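Local coordinates for erythromycin dehydratase (Saccharopolyspora erythraea, PDB 3EL6), which probably removes water from the beta-hydroxyacyl intermediate of erythromycin biosynthesis, as a dehydratase domain of the 6-deoxyerythronolide B synthase, at residues 38-43 and 83-88; 58-63 and 107-112; 118-123 and 129-134; 234-239 and 267-272. One frame throughout, in Å; residues are numbered along the deposited sequence.

Contact 1: 38-43 and 83-88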
loop_
_atom_site.group_PDB
_atom_site.type_symbol
_atom_site.label_atom_id
_atom_site.label_comp_id
_atom_site.label_asym_id
_atom_site.label_seq_id
_atom_site.Cartn_x
_atom_site.Cartn_y
_atom_site.Cartn_z
ATOM N N PRO A 38 -4.999 -1.425 -18.506
ATOM C CA PRO A 38 -5.285 -0.084 -19.075
ATOM C C PRO A 38 -5.780 0.991 -18.090
ATOM O O PRO A 38 -5.553 2.193 -18.344
ATOM C CB PRO A 38 -6.414 -0.361 -20.084
ATOM C CG PRO A 38 -6.278 -1.803 -20.433
ATOM C CD PRO A 38 -5.708 -2.508 -19.206
ATOM N N LEU A 39 -6.487 0.597 -17.025
ATOM C CA LEU A 39 -7.048 1.555 -16.067
ATOM C C LEU A 39 -6.123 1.792 -14.851
ATOM O O LEU A 39 -6.350 2.705 -14.057
ATOM C CB LEU A 39 -8.488 1.208 -15.667
ATOM C CG LEU A 39 -9.416 0.890 -16.834
ATOM C CD1 LEU A 39 -10.816 0.489 -16.318
ATOM C CD2 LEU A 39 -9.505 2.093 -17.813
ATOM N N LEU A 40 -5.054 1.033 -14.750
ATOM C CA LEU A 40 -4.194 1.140 -13.567
ATOM C C LEU A 40 -2.937 1.919 -13.883
ATOM O O LEU A 40 -2.501 1.979 -15.050
ATOM C CB LEU A 40 -3.808 -0.227 -12.996
ATOM C CG LEU A 40 -5.022 -0.963 -12.445
ATOM C CD1 LEU A 40 -4.573 -2.329 -11.912
ATOM C CD2 LEU A 40 -5.743 -0.070 -11.359
ATOM N N LEU A 41 -2.366 2.505 -12.836
ATOM C CA LEU A 41 -1.210 3.368 -12.976
ATOM C C LEU A 41 -0.002 2.780 -12.262
ATOM O O LEU A 41 1.083 2.668 -12.855
ATOM C CB LEU A 41 -1.543 4.751 -12.376
ATOM C CG LEU A 41 -2.602 5.554 -13.157
ATOM C CD1 LEU A 41 -3.119 6.706 -12.253
ATOM C CD2 LEU A 41 -2.001 6.009 -14.479
ATOM N N ALA A 42 -0.164 2.401 -10.995
ATOM C CA ALA A 42 0.942 1.836 -10.252
ATOM C C ALA A 42 0.445 0.754 -9.317
ATOM O O ALA A 42 -0.752 0.746 -8.931
ATOM C CB ALA A 42 1.574 2.916 -9.398
ATOM N N ALA A 43 1.350 -0.142 -8.957
ATOM C CA ALA A 43 1.055 -1.113 -7.936
ATOM C C ALA A 43 2.197 -1.066 -6.894
ATOM O O ALA A 43 3.391 -0.843 -7.250
ATOM C CB ALA A 43 0.925 -2.481 -8.533
ATOM N N VAL A 83 -15.268 -5.499 -11.411
ATOM C CA VAL A 83 -15.004 -6.956 -11.392
ATOM C C VAL A 83 -13.704 -7.250 -12.170
ATOM O O VAL A 83 -12.822 -8.008 -11.733
ATOM C CB VAL A 83 -16.205 -7.750 -12.008
ATOM C CG1 VAL A 83 -15.864 -9.290 -12.267
ATOM C CG2 VAL A 83 -17.450 -7.555 -11.145
ATOM N N ASP A 84 -13.543 -6.632 -13.334
ATOM C CA ASP A 84 -12.321 -6.877 -14.132
ATOM C C ASP A 84 -11.105 -6.369 -13.363
ATOM O O ASP A 84 -10.090 -7.025 -13.275
ATOM C CB ASP A 84 -12.446 -6.148 -15.520
ATOM C CG ASP A 84 -11.086 -5.999 -16.200
ATOM O OD1 ASP A 84 -10.435 -7.037 -16.523
ATOM O OD2 ASP A 84 -10.621 -4.841 -16.331
ATOM N N LEU A 85 -11.239 -5.209 -12.719
ATOM C CA LEU A 85 -10.067 -4.678 -11.980
ATOM C C LEU A 85 -9.717 -5.634 -10.822
ATOM O O LEU A 85 -8.569 -5.858 -10.546
ATOM C CB LEU A 85 -10.404 -3.283 -11.427
ATOM C CG LEU A 85 -10.178 -2.153 -12.471
ATOM C CD1 LEU A 85 -10.820 -0.932 -11.897
ATOM C CD2 LEU A 85 -8.719 -1.909 -12.776
ATOM N N ALA A 86 -10.726 -6.185 -10.165
ATOM C CA ALA A 86 -10.471 -7.112 -9.043
ATOM C C ALA A 86 -9.835 -8.410 -9.519
ATOM O O ALA A 86 -8.981 -8.950 -8.845
ATOM C CB ALA A 86 -11.811 -7.415 -8.288
ATOM N N LEU A 87 -10.228 -8.915 -10.682
ATOM C CA LEU A 87 -9.564 -10.080 -11.267
ATOM C C LEU A 87 -8.095 -9.782 -11.602
ATOM O O LEU A 87 -7.230 -10.660 -11.471
ATOM C CB LEU A 87 -10.343 -10.519 -12.548
ATOM C CG LEU A 87 -11.716 -11.151 -12.258
ATOM C CD1 LEU A 87 -12.514 -11.244 -13.608
ATOM C CD2 LEU A 87 -11.525 -12.604 -11.684
ATOM N N ALA A 88 -7.828 -8.555 -12.051
ATOM C CA ALA A 88 -6.459 -8.129 -12.427
ATOM C C ALA A 88 -5.631 -8.075 -11.158
ATOM O O ALA A 88 -4.472 -8.521 -11.145
ATOM C CB ALA A 88 -6.476 -6.739 -13.064
#

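Contact 2: 58-63 and 107-112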
loop_
_atom_site.group_PDB
_atom_site.type_symbol
_atom_site.label_atom_id
_atom_site.label_comp_id
_atom_site.label_asym_id
_atom_site.label_seq_id
_atom_site.Cartn_x
_atom_site.Cartn_y
_atom_site.Cartn_z
ATOM N N LEU A 58 -10.072 6.503 -14.184
ATOM C CA LEU A 58 -11.059 6.268 -15.254
ATOM C C LEU A 58 -11.449 7.648 -15.772
ATOM O O LEU A 58 -11.674 8.561 -14.981
ATOM C CB LEU A 58 -12.342 5.696 -14.643
ATOM C CG LEU A 58 -12.613 4.227 -14.881
ATOM C CD1 LEU A 58 -11.319 3.495 -15.069
ATOM C CD2 LEU A 58 -13.411 3.692 -13.746
ATOM N N SER A 59 -11.639 7.795 -17.082
ATOM C CA SER A 59 -12.247 9.032 -17.572
ATOM C C SER A 59 -12.795 8.790 -18.975
ATOM O O SER A 59 -12.266 7.968 -19.701
ATOM C CB SER A 59 -11.215 10.128 -17.665
ATOM O OG SER A 59 -10.254 9.777 -18.647
ATOM N N THR A 60 -13.866 9.480 -19.327
ATOM C CA THR A 60 -14.402 9.350 -20.698
ATOM C C THR A 60 -13.403 9.765 -21.762
ATOM O O THR A 60 -13.432 9.260 -22.889
ATOM C CB THR A 60 -15.708 10.097 -20.836
ATOM O OG1 THR A 60 -15.507 11.448 -20.409
ATOM C CG2 THR A 60 -16.745 9.531 -19.925
ATOM N N ASP A 61 -12.461 10.646 -21.438
ATOM C CA ASP A 61 -11.486 11.023 -22.442
ATOM C C ASP A 61 -10.648 9.856 -22.844
ATOM O O ASP A 61 -10.409 9.639 -24.038
ATOM C CB ASP A 61 -10.563 12.186 -21.979
ATOM C CG ASP A 61 -11.269 13.537 -21.964
ATOM O OD1 ASP A 61 -12.389 13.679 -22.529
ATOM O OD2 ASP A 61 -10.691 14.483 -21.380
ATOM N N GLU A 62 -10.165 9.093 -21.854
ATOM C CA GLU A 62 -9.334 7.943 -22.140
ATOM C C GLU A 62 -10.160 6.694 -22.511
ATOM O O GLU A 62 -9.714 5.846 -23.260
ATOM C CB GLU A 62 -8.462 7.607 -20.918
ATOM C CG GLU A 62 -7.420 8.683 -20.600
ATOM C CD GLU A 62 -6.465 8.903 -21.763
ATOM O OE1 GLU A 62 -6.175 10.087 -22.125
ATOM O OE2 GLU A 62 -6.021 7.869 -22.329
ATOM N N GLN A 63 -11.348 6.567 -21.961
ATOM C CA GLN A 63 -12.183 5.383 -22.268
ATOM C C GLN A 63 -13.568 5.862 -22.730
ATOM O O GLN A 63 -14.511 5.989 -21.949
ATOM C CB GLN A 63 -12.314 4.529 -21.003
ATOM C CG GLN A 63 -11.044 3.814 -20.546
ATOM C CD GLN A 63 -10.160 4.667 -19.623
ATOM O OE1 GLN A 63 -10.650 5.337 -18.690
ATOM N NE2 GLN A 63 -8.856 4.615 -19.857
ATOM N N LEU A 107 -20.379 3.933 -9.377
ATOM C CA LEU A 107 -19.555 5.097 -9.451
ATOM C C LEU A 107 -20.269 5.986 -10.471
ATOM O O LEU A 107 -20.582 5.542 -11.581
ATOM C CB LEU A 107 -18.200 4.663 -9.983
ATOM C CG LEU A 107 -16.883 5.264 -9.507
ATOM C CD1 LEU A 107 -15.676 4.608 -10.179
ATOM C CD2 LEU A 107 -16.877 6.772 -9.673
ATOM N N VAL A 108 -20.536 7.226 -10.101
ATOM C CA VAL A 108 -21.133 8.171 -11.024
ATOM C C VAL A 108 -20.046 9.012 -11.653
ATOM O O VAL A 108 -19.306 9.718 -10.950
ATOM C CB VAL A 108 -22.140 9.105 -10.332
ATOM C CG1 VAL A 108 -22.704 10.058 -11.331
ATOM C CG2 VAL A 108 -23.258 8.302 -9.718
ATOM N N LEU A 109 -19.933 8.942 -12.979
ATOM C CA LEU A 109 -18.836 9.632 -13.651
ATOM C C LEU A 109 -19.187 11.071 -13.932
ATOM O O LEU A 109 -20.151 11.389 -14.658
ATOM C CB LEU A 109 -18.367 8.935 -14.932
ATOM C CG LEU A 109 -17.116 8.072 -14.837
ATOM C CD1 LEU A 109 -16.563 7.821 -16.253
ATOM C CD2 LEU A 109 -16.044 8.704 -13.947
ATOM N N ALA A 110 -18.358 11.906 -13.313
ATOM C CA ALA A 110 -18.439 13.343 -13.276
ATOM C C ALA A 110 -17.336 13.825 -14.185
ATOM O O ALA A 110 -16.151 13.476 -13.971
ATOM C CB ALA A 110 -18.160 13.827 -11.847
ATOM N N GLY A 111 -17.721 14.622 -15.182
ATOM C CA GLY A 111 -16.807 15.049 -16.244
ATOM C C GLY A 111 -15.336 14.992 -15.898
ATOM O O GLY A 111 -14.514 14.691 -16.754
ATOM N N ALA A 112 -14.989 15.276 -14.650
ATOM C CA ALA A 112 -13.579 15.291 -14.233
ATOM C C ALA A 112 -12.882 13.916 -14.175
ATOM O O ALA A 112 -11.677 13.857 -13.969
ATOM C CB ALA A 112 -13.426 15.992 -12.880
#

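Contact 3: 118-123 and 129-134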
loop_
_atom_site.group_PDB
_atom_site.type_symbol
_atom_site.label_atom_id
_atom_site.label_comp_id
_atom_site.label_asym_id
_atom_site.label_seq_id
_atom_site.Cartn_x
_atom_site.Cartn_y
_atom_site.Cartn_z
ATOM N N MET A 118 -7.444 0.071 -5.250
ATOM C CA MET A 118 -7.801 -1.248 -4.770
ATOM C C MET A 118 -6.765 -1.661 -3.732
ATOM O O MET A 118 -5.594 -1.405 -3.930
ATOM C CB MET A 118 -7.788 -2.291 -5.906
ATOM C CG MET A 118 -8.921 -2.157 -6.870
ATOM S SD MET A 118 -8.745 -3.564 -7.948
ATOM C CE MET A 118 -7.260 -3.147 -8.890
ATOM N N SER A 119 -7.213 -2.197 -2.605
ATOM C CA SER A 119 -6.308 -2.675 -1.550
ATOM C C SER A 119 -6.568 -4.140 -1.341
ATOM O O SER A 119 -7.715 -4.519 -1.126
ATOM C CB SER A 119 -6.594 -1.986 -0.191
ATOM O OG SER A 119 -6.728 -0.582 -0.379
ATOM N N VAL A 120 -5.500 -4.937 -1.374
ATOM C CA VAL A 120 -5.587 -6.373 -1.071
ATOM C C VAL A 120 -4.852 -6.639 0.259
ATOM O O VAL A 120 -3.695 -6.253 0.414
ATOM C CB VAL A 120 -4.964 -7.178 -2.185
ATOM C CG1 VAL A 120 -4.961 -8.714 -1.834
ATOM C CG2 VAL A 120 -5.795 -6.935 -3.503
ATOM N N GLY A 121 -5.515 -7.261 1.203
ATOM C CA GLY A 121 -4.924 -7.375 2.555
ATOM C C GLY A 121 -4.245 -8.680 2.785
ATOM O O GLY A 121 -3.948 -9.417 1.841
ATOM N N ALA A 122 -4.054 -9.006 4.068
ATOM C CA ALA A 122 -3.301 -10.195 4.498
ATOM C C ALA A 122 -4.158 -11.438 4.291
ATOM O O ALA A 122 -5.380 -11.356 4.320
ATOM C CB ALA A 122 -2.982 -10.044 6.023
ATOM N N PRO A 123 -3.529 -12.590 4.103
ATOM C CA PRO A 123 -4.274 -13.837 3.915
ATOM C C PRO A 123 -4.923 -14.313 5.195
ATOM O O PRO A 123 -4.369 -14.110 6.292
ATOM C CB PRO A 123 -3.214 -14.799 3.376
ATOM C CG PRO A 123 -1.913 -14.282 3.985
ATOM C CD PRO A 123 -2.070 -12.754 3.980
ATOM N N ARG A 129 -7.780 -13.652 0.535
ATOM C CA ARG A 129 -7.550 -12.282 0.946
ATOM C C ARG A 129 -8.764 -11.402 0.661
ATOM O O ARG A 129 -9.507 -11.645 -0.311
ATOM C CB ARG A 129 -6.348 -11.677 0.206
ATOM C CG ARG A 129 -5.040 -12.438 0.319
ATOM C CD ARG A 129 -3.925 -11.769 -0.522
ATOM N NE ARG A 129 -2.703 -12.546 -0.491
ATOM C CZ ARG A 129 -1.713 -12.324 0.381
ATOM N NH1 ARG A 129 -1.774 -11.319 1.276
ATOM N NH2 ARG A 129 -0.644 -13.095 0.374
ATOM N N THR A 130 -8.955 -10.367 1.484
ATOM C CA THR A 130 -9.967 -9.365 1.213
ATOM C C THR A 130 -9.480 -8.364 0.197
ATOM O O THR A 130 -8.310 -7.929 0.211
ATOM C CB THR A 130 -10.408 -8.661 2.529
ATOM O OG1 THR A 130 -11.017 -9.635 3.388
ATOM C CG2 THR A 130 -11.394 -7.530 2.201
ATOM N N ILE A 131 -10.372 -7.943 -0.692
ATOM C CA ILE A 131 -10.027 -6.852 -1.574
ATOM C C ILE A 131 -11.102 -5.743 -1.393
ATOM O O ILE A 131 -12.301 -6.008 -1.316
ATOM C CB ILE A 131 -9.979 -7.325 -3.086
ATOM C CG1 ILE A 131 -9.691 -6.147 -4.026
ATOM C CG2 ILE A 131 -11.288 -8.053 -3.417
ATOM C CD1 ILE A 131 -9.173 -6.579 -5.411
ATOM N N ASP A 132 -10.646 -4.516 -1.284
ATOM C CA ASP A 132 -11.549 -3.362 -1.169
ATOM C C ASP A 132 -11.365 -2.480 -2.360
ATOM O O ASP A 132 -10.239 -2.292 -2.859
ATOM C CB ASP A 132 -11.252 -2.566 0.116
ATOM C CG ASP A 132 -11.653 -3.326 1.365
ATOM O OD1 ASP A 132 -12.793 -3.876 1.437
ATOM O OD2 ASP A 132 -10.805 -3.431 2.281
ATOM N N VAL A 133 -12.454 -1.879 -2.842
ATOM C CA VAL A 133 -12.275 -0.984 -3.959
ATOM C C VAL A 133 -12.850 0.382 -3.627
ATOM O O VAL A 133 -14.017 0.466 -3.268
ATOM C CB VAL A 133 -12.973 -1.533 -5.257
ATOM C CG1 VAL A 133 -12.618 -0.623 -6.450
ATOM C CG2 VAL A 133 -12.531 -3.018 -5.479
ATOM N N HIS A 134 -12.046 1.415 -3.790
ATOM C CA HIS A 134 -12.455 2.798 -3.491
ATOM C C HIS A 134 -12.328 3.641 -4.734
ATOM O O HIS A 134 -11.500 3.382 -5.632
ATOM C CB HIS A 134 -11.611 3.427 -2.345
ATOM C CG HIS A 134 -11.903 2.857 -0.975
ATOM N ND1 HIS A 134 -11.430 1.631 -0.565
ATOM C CD2 HIS A 134 -12.591 3.360 0.083
ATOM C CE1 HIS A 134 -11.857 1.378 0.662
ATOM N NE2 HIS A 134 -12.569 2.412 1.075
HETATM O O HOH W 1 -7.256 -9.637 3.553
#

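Contact 4: 234-239 and 267-272. With SO4 (sulfate ion), chain B.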
loop_
_atom_site.group_PDB
_atom_site.type_symbol
_atom_site.label_atom_id
_atom_site.label_comp_id
_atom_site.label_asym_id
_atom_site.label_seq_id
_atom_site.Cartn_x
_atom_site.Cartn_y
_atom_site.Cartn_z
ATOM N N ALA A 234 -23.030 -10.195 -18.664
ATOM C CA ALA A 234 -24.065 -9.990 -17.666
ATOM C C ALA A 234 -25.386 -9.556 -18.273
ATOM O O ALA A 234 -26.483 -9.818 -17.714
ATOM C CB ALA A 234 -23.576 -8.939 -16.609
ATOM N N GLN A 235 -25.316 -8.870 -19.412
ATOM C CA GLN A 235 -26.579 -8.499 -20.092
ATOM C C GLN A 235 -27.444 -9.698 -20.462
ATOM O O GLN A 235 -28.634 -9.532 -20.635
ATOM C CB GLN A 235 -26.340 -7.635 -21.325
ATOM C CG GLN A 235 -25.919 -6.189 -21.056
ATOM C CD GLN A 235 -25.614 -5.510 -22.388
ATOM O OE1 GLN A 235 -26.339 -5.740 -23.355
ATOM N NE2 GLN A 235 -24.494 -4.757 -22.470
ATOM N N THR A 236 -26.856 -10.887 -20.551
ATOM C CA THR A 236 -27.662 -12.033 -20.923
ATOM C C THR A 236 -28.776 -12.266 -19.888
ATOM O O THR A 236 -29.797 -12.917 -20.195
ATOM C CB THR A 236 -26.848 -13.292 -21.139
ATOM O OG1 THR A 236 -26.237 -13.671 -19.899
ATOM C CG2 THR A 236 -25.712 -13.065 -22.207
ATOM N N LEU A 237 -28.592 -11.773 -18.647
ATOM C CA LEU A 237 -29.617 -11.979 -17.628
ATOM C C LEU A 237 -30.916 -11.277 -17.997
ATOM O O LEU A 237 -31.993 -11.658 -17.501
ATOM C CB LEU A 237 -29.157 -11.502 -16.237
ATOM C CG LEU A 237 -28.408 -12.596 -15.418
ATOM C CD1 LEU A 237 -27.185 -13.100 -16.095
ATOM C CD2 LEU A 237 -28.049 -12.112 -13.954
ATOM N N SER A 238 -30.840 -10.252 -18.844
ATOM C CA SER A 238 -32.041 -9.554 -19.269
ATOM C C SER A 238 -32.901 -10.374 -20.247
ATOM O O SER A 238 -34.073 -10.042 -20.465
ATOM C CB SER A 238 -31.698 -8.188 -19.880
ATOM O OG SER A 238 -31.188 -8.333 -21.214
ATOM N N LEU A 239 -32.343 -11.439 -20.805
ATOM C CA LEU A 239 -33.029 -12.227 -21.839
ATOM C C LEU A 239 -33.839 -13.407 -21.284
ATOM O O LEU A 239 -34.566 -14.075 -22.032
ATOM C CB LEU A 239 -32.016 -12.763 -22.850
ATOM C CG LEU A 239 -31.196 -11.701 -23.600
ATOM C CD1 LEU A 239 -30.176 -12.364 -24.526
ATOM C CD2 LEU A 239 -32.122 -10.753 -24.362
ATOM N N VAL A 267 -17.030 -14.157 -27.351
ATOM C CA VAL A 267 -17.277 -15.320 -26.499
ATOM C C VAL A 267 -18.694 -15.841 -26.743
ATOM O O VAL A 267 -19.508 -15.178 -27.390
ATOM C CB VAL A 267 -17.118 -14.945 -24.988
ATOM C CG1 VAL A 267 -15.612 -14.563 -24.713
ATOM C CG2 VAL A 267 -18.136 -13.840 -24.580
ATOM N N ARG A 268 -18.976 -17.051 -26.247
ATOM C CA ARG A 268 -20.330 -17.565 -26.183
ATOM C C ARG A 268 -20.697 -17.709 -24.703
ATOM O O ARG A 268 -19.847 -18.051 -23.888
ATOM C CB ARG A 268 -20.376 -18.947 -26.850
ATOM C CG ARG A 268 -20.008 -18.914 -28.372
ATOM C CD ARG A 268 -19.795 -20.323 -29.016
ATOM N NE ARG A 268 -19.831 -20.135 -30.472
ATOM C CZ ARG A 268 -19.780 -21.106 -31.392
ATOM N NH1 ARG A 268 -19.664 -22.381 -31.044
ATOM N NH2 ARG A 268 -19.852 -20.778 -32.677
ATOM N N VAL A 269 -21.925 -17.462 -24.367
ATOM C CA VAL A 269 -22.347 -17.435 -22.965
ATOM C C VAL A 269 -23.544 -18.378 -22.809
ATOM O O VAL A 269 -24.494 -18.346 -23.609
ATOM C CB VAL A 269 -22.799 -16.059 -22.603
ATOM C CG1 VAL A 269 -23.235 -15.988 -21.116
ATOM C CG2 VAL A 269 -21.670 -15.055 -22.914
ATOM N N VAL A 270 -23.495 -19.225 -21.790
ATOM C CA VAL A 270 -24.698 -19.954 -21.379
ATOM C C VAL A 270 -25.077 -19.454 -19.983
ATOM O O VAL A 270 -24.225 -19.513 -19.042
ATOM C CB VAL A 270 -24.407 -21.457 -21.295
ATOM C CG1 VAL A 270 -25.679 -22.166 -20.837
ATOM C CG2 VAL A 270 -23.858 -22.002 -22.674
ATOM N N ALA A 271 -26.277 -18.896 -19.844
ATOM C CA ALA A 271 -26.730 -18.381 -18.552
ATOM C C ALA A 271 -27.801 -19.340 -18.052
ATOM O O ALA A 271 -28.757 -19.645 -18.771
ATOM C CB ALA A 271 -27.293 -17.009 -18.676
ATOM N N THR A 272 -27.632 -19.829 -16.826
ATOM C CA THR A 272 -28.602 -20.767 -16.237
ATOM C C THR A 272 -29.172 -20.250 -14.892
ATOM O O THR A 272 -28.464 -19.610 -14.110
ATOM C CB THR A 272 -27.969 -22.190 -16.144
ATOM O OG1 THR A 272 -26.712 -22.114 -15.471
ATOM C CG2 THR A 272 -27.592 -22.686 -17.501
HETATM S S SO4 B . -19.491 -24.240 -34.416
HETATM O O1 SO4 B . -20.066 -22.956 -34.823
HETATM O O2 SO4 B . -19.809 -24.544 -33.012
HETATM O O3 SO4 B . -20.024 -25.301 -35.281
HETATM O O4 SO4 B . -18.035 -24.185 -34.589
#

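Contact 1: 38-43 and 83-88
Leu85 reaches from helix 79-93 to Leu40, first residue of strand 40-45, and to Leu39 just before it, a helix-on-sheet contact of the first half of a double hotdog fold, in which a long central helix is wrapped by antiparallel strands. Leu85 gives the most surface, and it does its touching with one methyl, CD2. Leu40 meets that methyl with its branch point and one arm: Leu40 CD2 lies 3.8 Å from Leu85 CD2, and Leu40 CG is equally near. Both leucines hold CG beside the backbone N, Leu40 at chi1 -66°, and the two side chains run past each other in opposite directions. Leu39 adds a looser contact from the loop before the strand, where its CB rather than its branched end is the nearest part to Leu85. No hydrogen bond joins the two segments directly, but His37 links them at one remove. Its ring takes the N-H of Leu39 at ND1 and is bonded through NE2 to Asp84 OD2, while Asp84 OD1 is held by the backbone N of Phe225, in the second half of the fold. Beyond Leu40 the strand carries a classic beta bulge, with Leu41 and Ala42 both facing Thr55, and Ala42 packs on Leu30 of the second subunit. On the Leu39 side, Leu85 CD2 sits 4.3 Å from Leu39 CB.

Contact 2: 58-63 and 107-112
Thr60 CG2 and Leu109 CD1 meet 4.1 Å apart, methyl against methyl, as the two side chains pass antiparallel to one another. With chi1 at 54°, OG1 of Thr60 stands between the backbone N and the carbonyl carbon, which leaves CG2 as the group turned to the leucine. The other methyl of Leu109, CD2, rests near Leu58 O at 4.5 Å, and one step further in Leu58 CD2 touches Leu107 CD1 at 4.3 Å. No hydrogen bond crosses; apart from the Leu58 carbonyl oxygen only methyls meet, and they join two loops at one end of the first hotdog half, one leaving strand 52-58 and the other leading into strand 114-123. Behind Thr60 its turn is tied internally. Ser59 OG accepts from Glu62 N, an ST motif, and Gln63 N bonds back to Ser59 O at 2.8 Å. The Gln63 amide folds over the turn, its OE1 taking the N-H of Ser59 at 3.1 Å in a nearly straight bond (168°). The opposite loop is fixed by backbone bonds of Leu107 to Val77 and of Leu109 to Thr75. Leu58 is paired with Ala114, and its side chain also packs on Leu116, which Leu107 touches as well.

Contact 3: 118-123 and 129-134
Arg129 lays its side chain across Gly121 and alongside Pro123 near the turn of a beta hairpin, formed by strands 114-123 and 129-137, whose short segments here run antiparallel at 162°. CG stands beside the backbone N (chi1 -55°), and the chain is then extended as far as NE. Arg129 CB is 3.9 Å from Val120 CG1; CG touches both Gly121 O and Pro123 CA; Arg129 CD lies against Gly121 O and, 3.5 Å away, the same Val120 CG1, the two side chains crossing at about a right angle. NE passes the same glycine oxygen more loosely, and CZ comes against Pro123 CD. The guanidinium ends with its face under the proline ring, Pro123 CB lying 4.1 Å above the plane, and its edge toward Gly121. There Arg129 NH1 donates to Gly121 O at 2.9 Å in a nearly straight bond (164°), the oxygen lying almost in the guanidinium plane; His49 O takes a second bond from NH1, fixing the group's rotation. Met118, Val120, Ile131 and Val133 share one face of the sheet. Met118 SD lies 4.0 Å from Ile131 CD1, and both side chains pack on helix 79-93, the central helix of this hotdog half. On the other face Asp132 OD1 is bonded to Thr152, and Ser119 packs on Val46 of the second subunit. Ser119 and Asp132 form a hydrogen-bonded pair, and Gly121 N bonds to Thr130 O at 3.0 Å. Past Gly121 a water takes over the pairing: it accepts from Thr130 N at 2.8 Å and donates to Ala122 O at 2.7 Å.

Contact 4: 234-239 and 267-272
Thr236 stands over Val269 and Ala271, the two residues of strand 266-273 that turn their side chains to the end of helix 227-235. Both its branches touch Val269 CG1, Thr236 CG2 and Thr236 OG1 each at 4.0 Å, and the two side chains cross obliquely. OG1, which chi1 of 64° sets between the backbone N and the carbonyl carbon, also lies over the methyl of Ala271, 3.7 Å from its CB. Val269 reaches Thr236 with the methyl that is anti to its own backbone N. This is the second hotdog of the double hotdog fold, and Leu281 of the neighbouring strand and Leu200 close further round Thr236. Gln235 O takes two bonds from Ser238, one from N and one from OG, both at 2.9 Å. The Gln235 amide turns elsewhere: OE1 bonds Tyr183 OH, while NE2 bonds Phe197 O and Asp231 OD2. Gln235 is thus a second-shell residue positioning Asp231, by family probably the catalytic aspartate. On the opposite face of the strand Arg268 extends away from the helix and grips a sulfate, probably from the crystallisation liquor, edge-on with two parallel donors: NH1 to O2 at 2.9 Å and NH2 to O1 at 3.1 Å, both nearly straight. Trp169 makes a cation-pi contact with the same arginine. Across the helix-strand contact itself there is no hydrogen bond: the Thr236 hydroxyl is spent on Val233 O, one turn back, so although buried it is satisfied and can pack against the strand much as an apolar group would.

In the fold
Contact 1 touches both contact 2 and contact 3 in the first hotdog half, while those two do not touch each other (nearest atoms about 6 Å apart). Leu39 of contact 1 packs on Leu58 and Gln63 of contact 2. On the helix side contact 1 meets the hairpin of contact 3, with Met118 CE 3.4 Å from Leu85 O and Ile131 CD1 3.9 Å from Ala86 CA. Contacts 1 and 3 both touch the second subunit. Contact 4 lies in the other hotdog, its centre about 24 Å from that of contact 1 and about 29 Å from that of contact 3, without touching either. Through Gln235 it adjoins Asp231, probably the catalytic aspartate of the active site.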